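Local coordinates for peptidase S9 prolyl oligopeptidase catalytic domain-containing protein (Pyrococcus horikoshii, PDB 4HXF) that is probably a serine peptidase of the prolyl oligopeptidase family, an acylaminoacyl peptidase that selects its substrates by assembling into a hexamer, at residues A[20-25]-A[311-316]. Sequence-based numbering, arbitrary orientation.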
loop_
_atom_site.group_PDB
_atom_site.type_symbol
_atom_site.label_atom_id
_atom_site.label_comp_id
_atom_site.label_asym_id
_atom_site.label_seq_id
_atom_site.Cartn_x
_atom_site.Cartn_y
_atom_site.Cartn_z
ATOM N N PRO A 20 26.078 25.455 -17.016
ATOM C CA PRO A 20 27.156 25.022 -17.866
ATOM C C PRO A 20 28.467 24.810 -17.055
ATOM O O PRO A 20 28.859 25.669 -16.292
ATOM C CB PRO A 20 27.278 26.135 -18.872
ATOM C CG PRO A 20 26.883 27.328 -18.113
ATOM C CD PRO A 20 25.774 26.898 -17.255
ATOM N N ARG A 21 29.170 23.740 -17.365
ATOM C CA ARG A 21 30.463 23.375 -16.746
ATOM C C ARG A 21 31.351 22.878 -17.803
ATOM O O ARG A 21 30.910 22.158 -18.742
ATOM C CB ARG A 21 30.234 22.285 -15.684
ATOM C CG ARG A 21 29.247 22.641 -14.583
ATOM C CD ARG A 21 29.938 23.610 -13.616
ATOM N NE ARG A 21 28.956 24.158 -12.739
ATOM C CZ ARG A 21 29.193 24.768 -11.616
ATOM N NH1 ARG A 21 30.443 24.795 -11.175
ATOM N NH2 ARG A 21 28.149 25.245 -10.946
ATOM N N THR A 22 32.652 23.171 -17.712
ATOM C CA THR A 22 33.552 22.662 -18.697
ATOM C C THR A 22 34.918 22.274 -18.024
ATOM O O THR A 22 35.320 22.925 -17.091
ATOM C CB THR A 22 33.820 23.608 -19.899
ATOM O OG1 THR A 22 34.628 22.974 -20.896
ATOM C CG2 THR A 22 34.606 24.853 -19.511
ATOM N N ARG A 23 35.481 21.147 -18.459
ATOM C CA ARG A 23 36.868 20.722 -18.042
ATOM C C ARG A 23 37.414 20.061 -19.250
ATOM O O ARG A 23 36.794 19.255 -19.923
ATOM C CB ARG A 23 37.007 19.852 -16.754
ATOM C CG ARG A 23 36.468 20.341 -15.355
ATOM C CD ARG A 23 37.349 21.093 -14.329
ATOM N N LYS A 24 38.621 20.460 -19.656
ATOM C CA LYS A 24 39.120 19.942 -20.894
ATOM C C LYS A 24 38.355 20.055 -22.217
ATOM O O LYS A 24 38.000 21.118 -22.708
ATOM C CB LYS A 24 39.574 18.476 -20.572
ATOM C CG LYS A 24 40.163 18.404 -19.124
ATOM C CD LYS A 24 40.889 17.131 -18.743
ATOM C CE LYS A 24 42.259 17.377 -18.093
ATOM N NZ LYS A 24 42.361 18.362 -16.988
ATOM N N ASN A 25 38.171 18.914 -22.880
ATOM C CA ASN A 25 37.399 18.799 -24.098
ATOM C C ASN A 25 35.858 18.582 -23.859
ATOM O O ASN A 25 35.119 18.458 -24.867
ATOM C CB ASN A 25 37.915 17.603 -24.926
ATOM C CG ASN A 25 37.830 16.232 -24.153
ATOM O OD1 ASN A 25 37.317 15.263 -24.729
ATOM N ND2 ASN A 25 38.289 16.165 -22.846
ATOM N N ARG A 311 38.516 25.359 -22.382
ATOM C CA ARG A 311 37.635 25.961 -23.381
ATOM C C ARG A 311 36.715 26.957 -22.639
ATOM O O ARG A 311 36.595 26.888 -21.432
ATOM C CB ARG A 311 36.765 24.868 -24.016
ATOM C CG ARG A 311 37.583 23.834 -24.847
ATOM C CD ARG A 311 38.395 24.481 -25.973
ATOM N NE ARG A 311 37.834 24.276 -27.311
ATOM C CZ ARG A 311 37.727 23.076 -27.914
ATOM N NH1 ARG A 311 38.111 21.938 -27.293
ATOM N NH2 ARG A 311 37.207 23.003 -29.140
ATOM N N LEU A 312 36.212 27.919 -23.359
ATOM C CA LEU A 312 35.208 28.855 -22.786
ATOM C C LEU A 312 33.811 28.577 -23.459
ATOM O O LEU A 312 33.654 28.694 -24.679
ATOM C CB LEU A 312 35.562 30.327 -22.985
ATOM C CG LEU A 312 34.535 31.434 -22.597
ATOM C CD1 LEU A 312 34.120 31.339 -21.115
ATOM C CD2 LEU A 312 35.141 32.755 -22.994
ATOM N N ILE A 313 32.854 28.310 -22.581
ATOM C CA ILE A 313 31.476 28.057 -23.051
ATOM C C ILE A 313 30.519 28.935 -22.271
ATOM O O ILE A 313 30.800 29.307 -21.101
ATOM C CB ILE A 313 31.144 26.591 -22.944
ATOM C CG1 ILE A 313 31.412 26.018 -21.584
ATOM C CG2 ILE A 313 31.905 25.789 -24.014
ATOM C CD1 ILE A 313 30.297 25.683 -20.710
ATOM N N TYR A 314 29.395 29.231 -22.913
ATOM C CA TYR A 314 28.398 30.069 -22.262
ATOM C C TYR A 314 27.029 29.853 -22.835
ATOM O O TYR A 314 26.829 29.460 -23.962
ATOM C CB TYR A 314 28.839 31.548 -22.381
ATOM C CG TYR A 314 29.134 32.081 -23.747
ATOM C CD1 TYR A 314 30.439 32.028 -24.251
ATOM C CD2 TYR A 314 28.143 32.671 -24.548
ATOM C CE1 TYR A 314 30.745 32.514 -25.485
ATOM C CE2 TYR A 314 28.439 33.199 -25.817
ATOM C CZ TYR A 314 29.774 33.161 -26.251
ATOM O OH TYR A 314 30.083 33.661 -27.460
ATOM N N LEU A 315 26.062 30.191 -22.010
ATOM C CA LEU A 315 24.641 30.134 -22.428
ATOM C C LEU A 315 24.200 31.562 -22.771
ATOM O O LEU A 315 24.374 32.466 -21.941
ATOM C CB LEU A 315 23.793 29.654 -21.251
ATOM C CG LEU A 315 23.792 28.206 -20.817
ATOM C CD1 LEU A 315 22.991 27.885 -19.584
ATOM C CD2 LEU A 315 23.305 27.292 -22.002
ATOM N N LYS A 316 23.620 31.755 -23.966
ATOM C CA LYS A 316 23.177 33.061 -24.441
ATOM C C LYS A 316 21.650 32.952 -24.689
ATOM O O LYS A 316 21.198 32.015 -25.405
ATOM C CB LYS A 316 23.895 33.452 -25.686
ATOM C CG LYS A 316 23.368 34.830 -26.259
ATOM C CD LYS A 316 23.449 34.961 -27.752
ATOM C CE LYS A 316 24.846 34.801 -28.311
ATOM N NZ LYS A 316 24.902 35.101 -29.785
HETATM O O HOH W 1 37.376 23.232 -21.008
#
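I313 carries CG1 between its backbone N and carbonyl carbon (chi1 52°), and chi2, near 107°, then swings CD1 over to P20 CB; T22 holds OG1 anti to its own N (chi1 -174°) and turns CG2 toward the backbone of R311. The groups so placed meet between the first and last blades of the seven-bladed beta-propeller, where its ring closes: strand 16-23 is the first, edge strand of the first blade, and strand 312-317 is the second strand of the last blade. The segments run nearly antiparallel, but their axes stay 7.3 Å apart and no direct hydrogen bond links them, so side chains fill the gap between blades. P20, compact and rigid, meets two branched residues: its CB lies 3.6 Å from I313 CD1, and its CD lies 3.8 Å from L315 CD1. I313 CG1 packs alongside T22 CB, 3.8 Å away, the two side chains pointing opposite ways; V27 and L327 also touch I313. Threonine suits this place because it is amphipathic: CB faces the isoleucine, whereas OG1 hydrogen-bonds to L26 O and to a water. T22 CG2 also makes a close van der Waals contact, 3.4 Å, with R311 O. R311, whose chain bends at chi2 and chi3, brings its aliphatic CG within 3.5 Å of K24 O. Just outside segment 311-316, D307 OD2 and D309 OD2 accept hydrogen bonds from T22 N and K24 N, tying the blades directly. One water bridges the two segments: it accepts a hydrogen bond from R311 N and donates one to T22 OG1 and another to K24 O, each 2.8 Å long.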